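Local coordinates for apical membrane antigen 1 (Babesia divergens, PDB 4APM), which is a calcium-binding apicomplexan surface antigen and probably takes part in the moving junction during host cell invasion, at residues A[34-37]-A[42-45]; A[254-259]-A[315-320]; A[56-61]-A[165-170]; A[250-255]-A[324-329]; A[401-404]-A[410-413]. One frame throughout, in Å; residues are numbered along the deposited sequence.

Interaction 1. Residues A[34-37]-A[42-45]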
# COMPACT_ATOMS: atom_id res chain seq x y z
N GLY A 34 -4.23 13.22 -8.47
CA GLY A 34 -3.23 14.14 -7.98
C GLY A 34 -2.72 15.07 -9.05
O GLY A 34 -1.99 16.01 -8.74
N GLY A 35 -3.11 14.82 -10.29
CA GLY A 35 -2.72 15.67 -11.42
C GLY A 35 -3.88 16.32 -12.18
O GLY A 35 -5.01 15.80 -12.19
N THR A 36 -3.59 17.46 -12.80
CA THR A 36 -4.52 18.13 -13.69
C THR A 36 -3.85 18.47 -15.01
O THR A 36 -2.69 18.87 -15.04
CB THR A 36 -5.05 19.44 -13.08
OG1 THR A 36 -5.42 19.20 -11.72
CG2 THR A 36 -6.29 19.91 -13.83
N GLU A 37 -4.57 18.24 -16.10
CA GLU A 37 -4.07 18.56 -17.43
C GLU A 37 -5.18 19.09 -18.32
O GLU A 37 -6.34 18.62 -18.28
CB GLU A 37 -3.40 17.36 -18.10
CG GLU A 37 -2.29 16.73 -17.28
CD GLU A 37 -1.05 17.61 -17.21
OE1 GLU A 37 -0.86 18.45 -18.12
OE2 GLU A 37 -0.27 17.45 -16.25
N THR A 42 -10.35 22.68 -21.50
CA THR A 42 -10.70 22.26 -20.14
C THR A 42 -9.52 21.67 -19.35
O THR A 42 -8.58 21.09 -19.91
CB THR A 42 -11.88 21.26 -20.13
OG1 THR A 42 -12.52 21.23 -21.41
CG2 THR A 42 -12.90 21.65 -19.08
N GLN A 43 -9.57 21.88 -18.03
CA GLN A 43 -8.71 21.15 -17.11
C GLN A 43 -9.42 19.86 -16.66
O GLN A 43 -10.61 19.87 -16.39
CB GLN A 43 -8.36 22.03 -15.90
CG GLN A 43 -7.47 23.22 -16.21
CD GLN A 43 -6.00 22.86 -16.37
OE1 GLN A 43 -5.41 22.18 -15.52
NE2 GLN A 43 -5.39 23.32 -17.46
N HIS A 44 -8.69 18.75 -16.68
CA HIS A 44 -9.22 17.48 -16.16
C HIS A 44 -8.26 16.88 -15.16
O HIS A 44 -7.05 17.02 -15.28
CB HIS A 44 -9.51 16.53 -17.31
CG HIS A 44 -10.77 16.87 -18.08
ND1 HIS A 44 -10.79 17.81 -19.05
CD2 HIS A 44 -12.07 16.38 -17.98
CE1 HIS A 44 -12.04 17.91 -19.54
NE2 HIS A 44 -12.82 17.03 -18.89
N ARG A 45 -8.80 16.32 -14.09
CA ARG A 45 -7.96 15.67 -13.09
C ARG A 45 -7.65 14.23 -13.51
O ARG A 45 -8.44 13.56 -14.18
CB ARG A 45 -8.65 15.69 -11.73
CG ARG A 45 -8.83 17.07 -11.15
CD ARG A 45 -9.43 16.97 -9.76
NE ARG A 45 -8.40 16.80 -8.75
CZ ARG A 45 -8.64 16.44 -7.49
NH1 ARG A 45 -9.88 16.20 -7.09
NH2 ARG A 45 -7.62 16.30 -6.64

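Interaction 2. Residues A[254-259]-A[315-320]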
# COMPACT_ATOMS: atom_id res chain seq x y z
N ALA A 254 -8.06 -3.60 4.36
CA ALA A 254 -9.21 -2.88 3.75
C ALA A 254 -9.66 -1.70 4.61
O ALA A 254 -10.14 -0.69 4.09
CB ALA A 254 -10.37 -3.84 3.49
N LEU A 255 -9.54 -1.86 5.93
CA LEU A 255 -9.92 -0.84 6.92
C LEU A 255 -9.02 0.38 6.80
O LEU A 255 -9.47 1.52 6.90
CB LEU A 255 -9.74 -1.42 8.33
CG LEU A 255 -10.67 -1.06 9.48
CD1 LEU A 255 -9.94 -1.25 10.82
CD2 LEU A 255 -11.28 0.32 9.38
N MET A 256 -7.72 0.12 6.73
CA MET A 256 -6.73 1.17 6.59
C MET A 256 -6.88 1.88 5.21
O MET A 256 -6.80 3.12 5.11
CB MET A 256 -5.34 0.56 6.73
CG MET A 256 -4.23 1.50 6.30
SD MET A 256 -3.07 0.86 5.12
CE MET A 256 -2.77 -0.89 5.50
N PHE A 257 -7.04 1.08 4.16
CA PHE A 257 -7.17 1.63 2.80
C PHE A 257 -8.29 2.70 2.69
O PHE A 257 -8.10 3.73 2.05
CB PHE A 257 -7.39 0.48 1.81
CG PHE A 257 -7.55 0.93 0.38
CD1 PHE A 257 -6.44 1.32 -0.37
CD2 PHE A 257 -8.78 0.87 -0.25
CE1 PHE A 257 -6.57 1.67 -1.72
CE2 PHE A 257 -8.91 1.23 -1.59
CZ PHE A 257 -7.81 1.63 -2.32
N GLU A 258 -9.42 2.47 3.35
CA GLU A 258 -10.54 3.41 3.31
C GLU A 258 -10.15 4.78 3.84
O GLU A 258 -10.86 5.75 3.59
CB GLU A 258 -11.68 2.89 4.19
CG GLU A 258 -12.32 1.63 3.69
CD GLU A 258 -13.58 1.31 4.47
OE1 GLU A 258 -13.68 1.73 5.66
OE2 GLU A 258 -14.49 0.67 3.89
N ASN A 259 -9.08 4.83 4.65
CA ASN A 259 -8.66 6.03 5.37
C ASN A 259 -7.35 6.55 4.83
O ASN A 259 -6.75 7.48 5.41
CB ASN A 259 -8.52 5.71 6.86
CG ASN A 259 -9.87 5.40 7.50
OD1 ASN A 259 -10.21 4.23 7.78
ND2 ASN A 259 -10.69 6.42 7.63
N ASN A 315 -1.84 5.65 6.01
CA ASN A 315 -1.33 4.80 4.92
C ASN A 315 -0.69 3.46 5.33
O ASN A 315 -0.18 2.74 4.48
CB ASN A 315 -0.30 5.58 4.08
CG ASN A 315 -0.89 6.83 3.44
OD1 ASN A 315 -2.09 6.87 3.13
ND2 ASN A 315 -0.03 7.83 3.18
N TRP A 316 -0.64 3.18 6.63
CA TRP A 316 0.14 2.06 7.18
C TRP A 316 -0.65 1.50 8.32
O TRP A 316 -1.44 2.22 8.97
CB TRP A 316 1.50 2.53 7.71
CG TRP A 316 2.25 3.55 6.87
CD1 TRP A 316 3.26 3.30 5.94
CD2 TRP A 316 2.12 5.02 6.90
NE1 TRP A 316 3.73 4.49 5.40
CE2 TRP A 316 3.08 5.55 5.93
CE3 TRP A 316 1.29 5.91 7.58
CZ2 TRP A 316 3.23 6.90 5.71
CZ3 TRP A 316 1.46 7.29 7.35
CH2 TRP A 316 2.41 7.77 6.44
N ALA A 317 -0.51 0.19 8.53
CA ALA A 317 -1.20 -0.50 9.63
C ALA A 317 -0.34 -1.63 10.17
O ALA A 317 0.46 -2.23 9.43
CB ALA A 317 -2.56 -1.02 9.19
N ASN A 318 -0.50 -1.91 11.46
CA ASN A 318 0.10 -3.07 12.11
C ASN A 318 -0.97 -4.07 12.39
O ASN A 318 -1.93 -3.78 13.09
CB ASN A 318 0.70 -2.68 13.43
CG ASN A 318 1.64 -1.52 13.30
OD1 ASN A 318 1.23 -0.37 13.46
ND2 ASN A 318 2.88 -1.79 12.92
N TYR A 319 -0.82 -5.25 11.82
CA TYR A 319 -1.75 -6.31 12.05
C TYR A 319 -1.09 -7.37 12.91
O TYR A 319 -0.11 -7.99 12.50
CB TYR A 319 -2.21 -6.92 10.74
CG TYR A 319 -3.09 -8.10 10.98
CD1 TYR A 319 -4.29 -7.97 11.68
CD2 TYR A 319 -2.65 -9.38 10.64
CE1 TYR A 319 -5.11 -9.07 11.91
CE2 TYR A 319 -3.44 -10.48 10.89
CZ TYR A 319 -4.65 -10.33 11.52
OH TYR A 319 -5.39 -11.44 11.79
N ASP A 320 -1.63 -7.58 14.10
CA ASP A 320 -1.12 -8.60 15.00
C ASP A 320 -1.87 -9.89 14.73
O ASP A 320 -3.04 -10.01 15.07
CB ASP A 320 -1.32 -8.19 16.46
CG ASP A 320 -0.63 -9.14 17.43
OD1 ASP A 320 -0.69 -10.39 17.20
OD2 ASP A 320 -0.02 -8.66 18.39

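Interaction 3. Residues A[56-61]-A[165-170]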
# COMPACT_ATOMS: atom_id res chain seq x y z
N LYS A 56 -6.57 -2.84 -5.39
CA LYS A 56 -7.55 -1.77 -5.54
C LYS A 56 -8.51 -2.10 -6.65
O LYS A 56 -8.09 -2.25 -7.81
CB LYS A 56 -6.89 -0.41 -5.81
CG LYS A 56 -7.87 0.70 -6.17
CD LYS A 56 -7.21 2.06 -6.07
CE LYS A 56 -8.03 3.16 -6.74
NZ LYS A 56 -7.44 4.49 -6.39
N VAL A 57 -9.78 -2.25 -6.30
CA VAL A 57 -10.85 -2.35 -7.27
C VAL A 57 -11.82 -1.21 -7.04
O VAL A 57 -11.86 -0.60 -5.97
CB VAL A 57 -11.61 -3.71 -7.19
CG1 VAL A 57 -10.69 -4.89 -7.40
CG2 VAL A 57 -12.42 -3.84 -5.91
N ILE A 58 -12.63 -0.93 -8.06
CA ILE A 58 -13.70 0.02 -7.89
C ILE A 58 -15.02 -0.73 -7.92
O ILE A 58 -15.31 -1.42 -8.90
CB ILE A 58 -13.68 1.10 -9.01
CG1 ILE A 58 -12.25 1.67 -9.18
CG2 ILE A 58 -14.70 2.18 -8.71
CD1 ILE A 58 -11.69 2.41 -7.97
N ASN A 59 -15.77 -0.66 -6.82
CA ASN A 59 -17.13 -1.23 -6.74
C ASN A 59 -18.16 -0.35 -7.47
O ASN A 59 -18.25 0.86 -7.23
CB ASN A 59 -17.57 -1.39 -5.28
CG ASN A 59 -16.78 -2.45 -4.53
OD1 ASN A 59 -16.24 -3.39 -5.14
ND2 ASN A 59 -16.70 -2.30 -3.20
N LEU A 60 -18.94 -0.96 -8.36
CA LEU A 60 -19.86 -0.18 -9.19
C LEU A 60 -21.33 -0.34 -8.76
O LEU A 60 -21.74 -1.41 -8.30
CB LEU A 60 -19.67 -0.53 -10.66
CG LEU A 60 -18.25 -0.27 -11.19
CD1 LEU A 60 -18.19 -0.57 -12.69
CD2 LEU A 60 -17.83 1.17 -10.91
N GLY A 61 -22.10 0.74 -8.88
CA GLY A 61 -23.53 0.73 -8.58
C GLY A 61 -24.31 -0.36 -9.29
O GLY A 61 -25.20 -0.97 -8.70
N PRO A 165 -10.96 8.46 -15.00
CA PRO A 165 -10.22 8.42 -13.75
C PRO A 165 -11.15 8.40 -12.52
O PRO A 165 -10.65 8.36 -11.39
CB PRO A 165 -9.42 9.71 -13.79
CG PRO A 165 -10.31 10.67 -14.54
CD PRO A 165 -11.08 9.83 -15.54
N MET A 166 -12.46 8.40 -12.74
CA MET A 166 -13.40 8.33 -11.61
C MET A 166 -13.18 7.13 -10.71
O MET A 166 -12.96 6.01 -11.18
CB MET A 166 -14.85 8.37 -12.10
CG MET A 166 -15.30 9.77 -12.53
SD MET A 166 -17.08 9.90 -12.85
CE MET A 166 -17.74 9.51 -11.23
N GLN A 167 -13.23 7.35 -9.41
CA GLN A 167 -12.93 6.30 -8.46
C GLN A 167 -13.91 6.32 -7.32
O GLN A 167 -14.25 5.30 -6.77
CB GLN A 167 -11.50 6.46 -7.94
CG GLN A 167 -10.46 6.39 -9.06
CD GLN A 167 -9.16 7.06 -8.70
OE1 GLN A 167 -8.43 6.61 -7.80
NE2 GLN A 167 -8.83 8.13 -9.43
N TYR A 168 -14.40 7.50 -7.01
CA TYR A 168 -15.32 7.67 -5.89
C TYR A 168 -16.44 8.65 -6.23
O TYR A 168 -16.18 9.78 -6.64
CB TYR A 168 -14.57 8.16 -4.66
CG TYR A 168 -15.44 8.28 -3.44
CD1 TYR A 168 -15.69 7.18 -2.64
CD2 TYR A 168 -16.05 9.49 -3.12
CE1 TYR A 168 -16.47 7.29 -1.51
CE2 TYR A 168 -16.86 9.61 -2.02
CZ TYR A 168 -17.06 8.52 -1.21
OH TYR A 168 -17.84 8.66 -0.09
N ASN A 169 -17.68 8.22 -6.04
CA ASN A 169 -18.83 9.08 -6.33
C ASN A 169 -20.05 8.58 -5.56
O ASN A 169 -20.58 7.52 -5.87
CB ASN A 169 -19.10 9.12 -7.84
CG ASN A 169 -20.16 10.15 -8.22
OD1 ASN A 169 -20.44 11.09 -7.47
ND2 ASN A 169 -20.77 9.97 -9.38
N ARG A 170 -20.44 9.33 -4.54
CA ARG A 170 -21.47 8.92 -3.57
C ARG A 170 -21.45 7.41 -3.27
O ARG A 170 -20.70 6.93 -2.40
CB ARG A 170 -22.86 9.38 -4.01
CG ARG A 170 -22.97 10.88 -4.27
CD ARG A 170 -24.22 11.26 -5.05
NE ARG A 170 -25.45 11.19 -4.25
CZ ARG A 170 -25.93 12.19 -3.50
NH1 ARG A 170 -25.28 13.35 -3.41
NH2 ARG A 170 -27.06 12.03 -2.82

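Interaction 4. Residues A[250-255]-A[324-329]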
# COMPACT_ATOMS: atom_id res chain seq x y z
N GLU A 250 -6.09 -9.17 5.53
CA GLU A 250 -6.88 -8.51 4.45
C GLU A 250 -7.93 -7.51 4.94
O GLU A 250 -8.13 -6.45 4.33
CB GLU A 250 -7.56 -9.53 3.57
CG GLU A 250 -6.61 -10.56 3.03
CD GLU A 250 -6.56 -11.79 3.89
OE1 GLU A 250 -5.82 -11.78 4.92
OE2 GLU A 250 -7.27 -12.77 3.55
N GLU A 251 -8.67 -7.89 5.98
CA GLU A 251 -9.64 -7.01 6.58
C GLU A 251 -8.94 -5.79 7.16
O GLU A 251 -9.31 -4.66 6.88
CB GLU A 251 -10.44 -7.73 7.66
CG GLU A 251 -11.72 -6.99 8.07
CD GLU A 251 -12.72 -7.89 8.78
OE1 GLU A 251 -12.40 -8.39 9.89
OE2 GLU A 251 -13.78 -8.18 8.18
N CYS A 252 -7.87 -6.01 7.92
CA CYS A 252 -7.05 -4.90 8.41
C CYS A 252 -6.60 -3.98 7.25
O CYS A 252 -6.73 -2.73 7.30
CB CYS A 252 -5.84 -5.46 9.11
SG CYS A 252 -4.76 -4.18 9.74
N SER A 253 -6.13 -4.60 6.16
CA SER A 253 -5.71 -3.86 5.02
C SER A 253 -6.87 -3.02 4.45
O SER A 253 -6.69 -1.83 4.16
CB SER A 253 -5.11 -4.80 3.96
OG SER A 253 -4.62 -4.05 2.88
N ALA A 254 -8.06 -3.60 4.36
CA ALA A 254 -9.21 -2.88 3.75
C ALA A 254 -9.66 -1.70 4.61
O ALA A 254 -10.14 -0.69 4.09
CB ALA A 254 -10.37 -3.84 3.49
N LEU A 255 -9.54 -1.86 5.93
CA LEU A 255 -9.92 -0.84 6.92
C LEU A 255 -9.02 0.38 6.80
O LEU A 255 -9.47 1.52 6.90
CB LEU A 255 -9.74 -1.42 8.33
CG LEU A 255 -10.67 -1.06 9.48
CD1 LEU A 255 -9.94 -1.25 10.82
CD2 LEU A 255 -11.28 0.32 9.38
N GLY A 324 -5.38 -10.41 16.34
CA GLY A 324 -6.27 -9.81 15.36
C GLY A 324 -6.41 -8.30 15.50
O GLY A 324 -7.22 -7.68 14.81
N LEU A 325 -5.63 -7.69 16.38
CA LEU A 325 -5.76 -6.25 16.50
C LEU A 325 -5.09 -5.53 15.32
O LEU A 325 -3.89 -5.70 15.07
CB LEU A 325 -5.28 -5.74 17.85
CG LEU A 325 -5.52 -4.26 18.14
CD1 LEU A 325 -7.00 -3.94 18.34
CD2 LEU A 325 -4.76 -3.86 19.39
N CYS A 326 -5.89 -4.75 14.61
CA CYS A 326 -5.41 -3.93 13.53
C CYS A 326 -5.22 -2.49 14.03
O CYS A 326 -6.18 -1.84 14.40
CB CYS A 326 -6.42 -3.96 12.37
SG CYS A 326 -5.97 -2.94 10.94
N ARG A 327 -3.98 -2.00 14.05
CA ARG A 327 -3.74 -0.62 14.47
C ARG A 327 -3.40 0.25 13.26
O ARG A 327 -2.31 0.13 12.71
CB ARG A 327 -2.62 -0.55 15.51
CG ARG A 327 -2.85 -1.38 16.77
CD ARG A 327 -1.90 -0.94 17.90
NE ARG A 327 -0.48 -1.06 17.52
CZ ARG A 327 0.35 -0.03 17.27
NH1 ARG A 327 -0.06 1.24 17.39
NH2 ARG A 327 1.61 -0.27 16.95
N VAL A 328 -4.32 1.10 12.84
CA VAL A 328 -3.99 2.00 11.76
C VAL A 328 -3.35 3.30 12.23
O VAL A 328 -3.67 3.81 13.31
CB VAL A 328 -5.04 2.07 10.61
CG1 VAL A 328 -6.22 1.14 10.85
CG2 VAL A 328 -5.41 3.49 10.20
N ILE A 329 -2.28 3.69 11.53
CA ILE A 329 -1.44 4.81 11.94
C ILE A 329 -1.32 5.88 10.85
O ILE A 329 -1.55 5.62 9.69
CB ILE A 329 -0.03 4.36 12.37
CG1 ILE A 329 0.70 3.66 11.20
CG2 ILE A 329 -0.10 3.51 13.65
CD1 ILE A 329 2.17 3.35 11.47

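Interaction 5. Residues A[401-404]-A[410-413]. With ACT (acetate ion), chain D.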
# COMPACT_ATOMS: atom_id res chain seq x y z
N VAL A 401 15.91 -11.34 30.27
CA VAL A 401 15.97 -11.50 28.82
C VAL A 401 15.40 -12.85 28.45
O VAL A 401 15.72 -13.86 29.08
CB VAL A 401 17.41 -11.39 28.29
CG1 VAL A 401 17.42 -11.62 26.78
CG2 VAL A 401 18.00 -10.03 28.62
N HIS A 402 14.49 -12.86 27.48
CA HIS A 402 13.94 -14.11 26.97
C HIS A 402 14.31 -14.26 25.53
O HIS A 402 14.81 -13.34 24.90
CB HIS A 402 12.41 -14.13 27.09
CG HIS A 402 11.90 -14.00 28.50
ND1 HIS A 402 11.10 -14.93 29.07
CD2 HIS A 402 12.08 -12.99 29.45
CE1 HIS A 402 10.81 -14.55 30.33
NE2 HIS A 402 11.39 -13.36 30.55
N GLU A 403 14.02 -15.44 25.00
CA GLU A 403 14.22 -15.71 23.59
C GLU A 403 12.90 -16.11 22.98
O GLU A 403 12.11 -16.82 23.61
CB GLU A 403 15.25 -16.82 23.41
CG GLU A 403 16.68 -16.31 23.49
CD GLU A 403 17.66 -17.38 23.92
OE1 GLU A 403 17.69 -18.45 23.28
OE2 GLU A 403 18.43 -17.12 24.88
N LYS A 404 12.64 -15.60 21.79
CA LYS A 404 11.44 -15.96 21.06
C LYS A 404 11.82 -16.31 19.64
O LYS A 404 12.78 -15.77 19.09
CB LYS A 404 10.43 -14.80 21.09
CG LYS A 404 9.10 -15.13 20.45
CD LYS A 404 7.94 -14.72 21.35
CE LYS A 404 6.62 -14.93 20.63
NZ LYS A 404 5.50 -14.12 21.19
N GLY A 410 14.59 -16.34 12.73
CA GLY A 410 14.67 -17.28 13.85
C GLY A 410 14.64 -16.55 15.18
O GLY A 410 13.81 -15.64 15.37
N THR A 411 15.58 -16.88 16.08
CA THR A 411 15.48 -16.49 17.48
C THR A 411 15.83 -15.01 17.70
O THR A 411 16.83 -14.51 17.17
CB THR A 411 16.42 -17.34 18.39
OG1 THR A 411 16.27 -18.72 18.07
CG2 THR A 411 16.10 -17.14 19.87
N TYR A 412 15.05 -14.34 18.54
CA TYR A 412 15.39 -12.99 18.95
C TYR A 412 15.04 -12.82 20.40
O TYR A 412 14.44 -13.70 21.00
CB TYR A 412 14.65 -11.95 18.07
CG TYR A 412 13.15 -11.89 18.32
CD1 TYR A 412 12.30 -12.82 17.74
CD2 TYR A 412 12.61 -10.92 19.17
CE1 TYR A 412 10.94 -12.80 18.00
CE2 TYR A 412 11.24 -10.88 19.42
CZ TYR A 412 10.42 -11.83 18.84
OH TYR A 412 9.07 -11.81 19.08
N TYR A 413 15.32 -11.64 20.94
CA TYR A 413 15.30 -11.41 22.38
C TYR A 413 14.32 -10.33 22.79
O TYR A 413 14.18 -9.30 22.10
CB TYR A 413 16.70 -11.03 22.87
CG TYR A 413 17.73 -12.00 22.36
CD1 TYR A 413 17.92 -13.22 22.99
CD2 TYR A 413 18.42 -11.74 21.17
CE1 TYR A 413 18.83 -14.14 22.51
CE2 TYR A 413 19.33 -12.66 20.67
CZ TYR A 413 19.53 -13.85 21.35
OH TYR A 413 20.42 -14.77 20.86
C ACT D . 6.59 -10.73 22.59
O ACT D . 6.52 -10.19 23.71
OXT ACT D . 5.83 -11.67 22.29
CH3 ACT D . 7.61 -10.26 21.59

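Interaction 1. Residues A[34-37]-A[42-45]
Glu37 and His44 face each other as an antiparallel hydrogen-bonded pair. Glu37 N donates to His44 O at 2.9 Å. His44 N returns the bond to Glu37 O at 2.8 Å, and there the donor lies 39° out of the carbonyl plane. Thr36 and Arg45 form the next pair, of the non-hydrogen-bonded kind. Here CA-H...O contacts fill in: Thr36 CA lies 3.2 Å from His44 O, and Arg45 CA lies 3.1 Å from Gly35 O.

On the face of Thr36 and Arg45, the threonine methyl does most of the side-chain work. Thr36 CG2 stands anti to the backbone N (OG1 at chi1 -45°), which turns the methyl to the neighbouring strand. It meets Gln43 OE1 at 3.0 Å, a close approach of methyl to oxygen. The Gln43 chain bends at chi2 (-78°) and brings its amide back across the threonine at about a right angle. The other branch, Thr36 OG1, lies 4.1 Å from Arg45 CG.

Farther out, the Arg45 guanidinium leaves the strand pair and bonds through NH2 to Asp263 O. The Glu37 carboxylate has a weak, long ion pair with Arg208. Before Thr36, Gly34 and Gly35 both face Met46. None of the touching residues is buried. The whole is a surface beta hairpin, strands 35-39 and 42-46, with a classic beta bulge at its open end.

Interaction 2. Residues A[254-259]-A[315-320]
Met256 of helix 249-257 meets Ala317 and the backbone of Asn315 and Trp316. The apolar contact is with Ala317. Met256 CE lies 3.7 Å from Ala317 CB, and Met256 CB lies 4.0 Å from the same methyl. The methionine chain thus curls past the alanine methyl, meeting it with CB and CE. Met256 CG is anti to the backbone N (chi1 167°), and the chain then bends at chi2 and chi3, which turns the end methyl back over Ala317.

The second kind of contact is between the sulfur and backbone. Met256 SD sits 3.5 Å from Asn315 O and 3.7 Å from Trp316 N, where the strand begins. Met256 CG also packs near Trp316 O, at 3.9 Å.

No hydrogen bond joins the two segments themselves, and their contact is packing. Just beside it, Asn259 is backbone-bonded to Met314. Asn315 bonds through ND2 to Gly311 O and, through OD1, to Ala261 N just beyond the helix segment. The Trp316 side chain points away from the helix, bonds through NE1 to Phe19 O and meets Phe227 edge-to-face. One Trp316 face also carries Asn315 CB, 3.7 Å above the plane.

All four touching residues are buried. The arrangement is a helix packed on one face of an antiparallel sheet, with Met256 and, one turn earlier, Cys252 against Ala317.

Interaction 3. Residues A[56-61]-A[165-170]
Strand 56-60 and the irregular segment 165-170 approach most closely at Ile58 and Gln167, whose CA atoms are 6.4 Å apart. No backbone hydrogen bond links them. The side chains of Lys56 and Ile58 point toward the loop, and Gln167 is the residue that meets both.

The polar part is one short bond. Lys56 NZ donates to Gln167 OE1 at 2.7 Å, with the donor tilted 15° from the carbonyl plane of the amide. The lysine runs fully extended, with CG anti to the backbone N (chi1 172°), and this carries the ammonium out to the glutamine. The two side chains meet at about a right angle. The other end of the amide is held too. Gln167 NE2 donates to Pro165 O at 2.7 Å, and the proline oxygen lies within 6° of the amide plane. A further bond from NE2 to Asp32 O helps to fix the rotation of the group. Buried Lys56 NZ also donates to Ile29 O and Tyr30 O, so three oxygens accept bonds from the ammonium. They would probably favour its charged form.

Ile58 adds van der Waals contacts. Its CG2 touches the backbone carbonyl Gln167 O at 3.7 Å, and its CD1 lies 4.1 Å from Gln167 CB.

Around the contact, strand 56-60 pairs with strand 191-195, and Met191 of that strand packs on Ile58. Tyr204 of strand 202-205 receives Lys56 in a cation-pi contact and also touches Gln167. Asn169 is backbone-bonded to Met191, so the loop lies beside strand 191-195 as well as strand 56-60.

Interaction 4. Residues A[250-255]-A[324-329]
Helix 250-255 runs alongside strand 325-329, with short-segment axes 8.8 Å apart at closest approach and N-to-C directions 26° apart. Cys252 and Cys326 are the nearest pair, their CA atoms 5.5 Å apart.

The covalent link is the centre of the contact. Cys252 SG is bonded to Cys326 SG at 2.1 Å, and the torsion about the S-S bond is 68°. Each sulfur stands anti to its own backbone nitrogen, both chi1 near 180°. Both thus reach straight out from their main chains and meet in the gap between helix and strand. The CB atoms of Cys252 and Cys326 come to 3.6 Å of each other.

About one turn further along the helix, Leu255 adds apolar packing. Its CD1 lies 4.3 Å from Cys326 SG and 4.4 Å from Val328 CG1. This one methyl therefore touches the disulfide and the next strand side chain that points to the helix. At these distances the packing is not tight. Leu255 also rests on Phe242 and Glu244 of strand 242-245, while Cys252 packs on Ala317 and Tyr319 of strand 316-320. The two residues thus lean to different neighbours of strand 325-329.

Arg327 points away from the helix, and its NH1 bonds to Ile238 O and Ser240 OG. Its place on the other face follows the alternation of a beta strand. The arrangement is a helix packed on a four-stranded antiparallel sheet and tied to an inner strand by a disulfide, consistent with the PAN-type fold of this family.

Interaction 5. Residues A[401-404]-A[410-413]
Lys404 and Tyr412 form the hydrogen-bonded pair of an antiparallel beta hairpin, strands 400-406 and 410-416. Its backbone core is tight. Lys404 N donates to Tyr412 O at 2.7 Å, and Tyr412 N donates to Lys404 O at 2.7 Å. Both bonds are nearly straight. Beside it Glu403 and Tyr413 form the non-hydrogen-bonded pair, and Glu403 CA makes a CA-H...O contact with Tyr412 O.

Tyr412 is the buried member. Its CG sits between the backbone N and the carbonyl carbon (chi1 70°), and this turns the ring alongside the lysine chain. Lys404 CB then lies over one ring face, a CH-pi contact 4.1 Å from the centroid. The ring is fixed at its far end, where Tyr412 OH bonds to Ala340 N.

On the other face the Glu403 and Tyr413 side chains lie side by side and point the same way, the carboxylate and ring planes 72° apart. Glu403 CG comes close to Tyr413 CE1, at 3.2 Å. The carboxylate has its salt bridge with Arg392, which also touches Tyr413. Val401 CG1 packs on Tyr413 CB at 4.0 Å, and Thr411 CG2 touches Glu403 CB.

The solvent side is the end of the Lys404 chain, which leads away from the partner strand. It meets an acetate, probably from the crystallisation liquor. Lys404 NZ donates to acetate OXT at 2.7 Å. Acetate CH3 lies 3.3 Å from Tyr412 OH.

Interactions 2 and 4 form one unit, with centres 4 Å apart. They share Ala254 and Leu255 of helix 249-257 and reach neighbouring strands of one sheet. Probable backbone hydrogen bonds join these strands, including Asn318 O to Arg327 N at 2.9 Å. Interaction 3 touches interaction 2 through Phe257 CZ and Lys56 CD, 3.8 Å apart. It also touches interaction 1, where Arg45 O lies 3.5 Å from Pro165 CG. Interactions 1, 3 and 2 thus follow one another by packing, and 2 is continuous with 4. Interaction 5 touches none of the others; its nearest atoms are about 8 Å from those of interaction 2. All five lie away from the calcium site at Gly120 and Asp122.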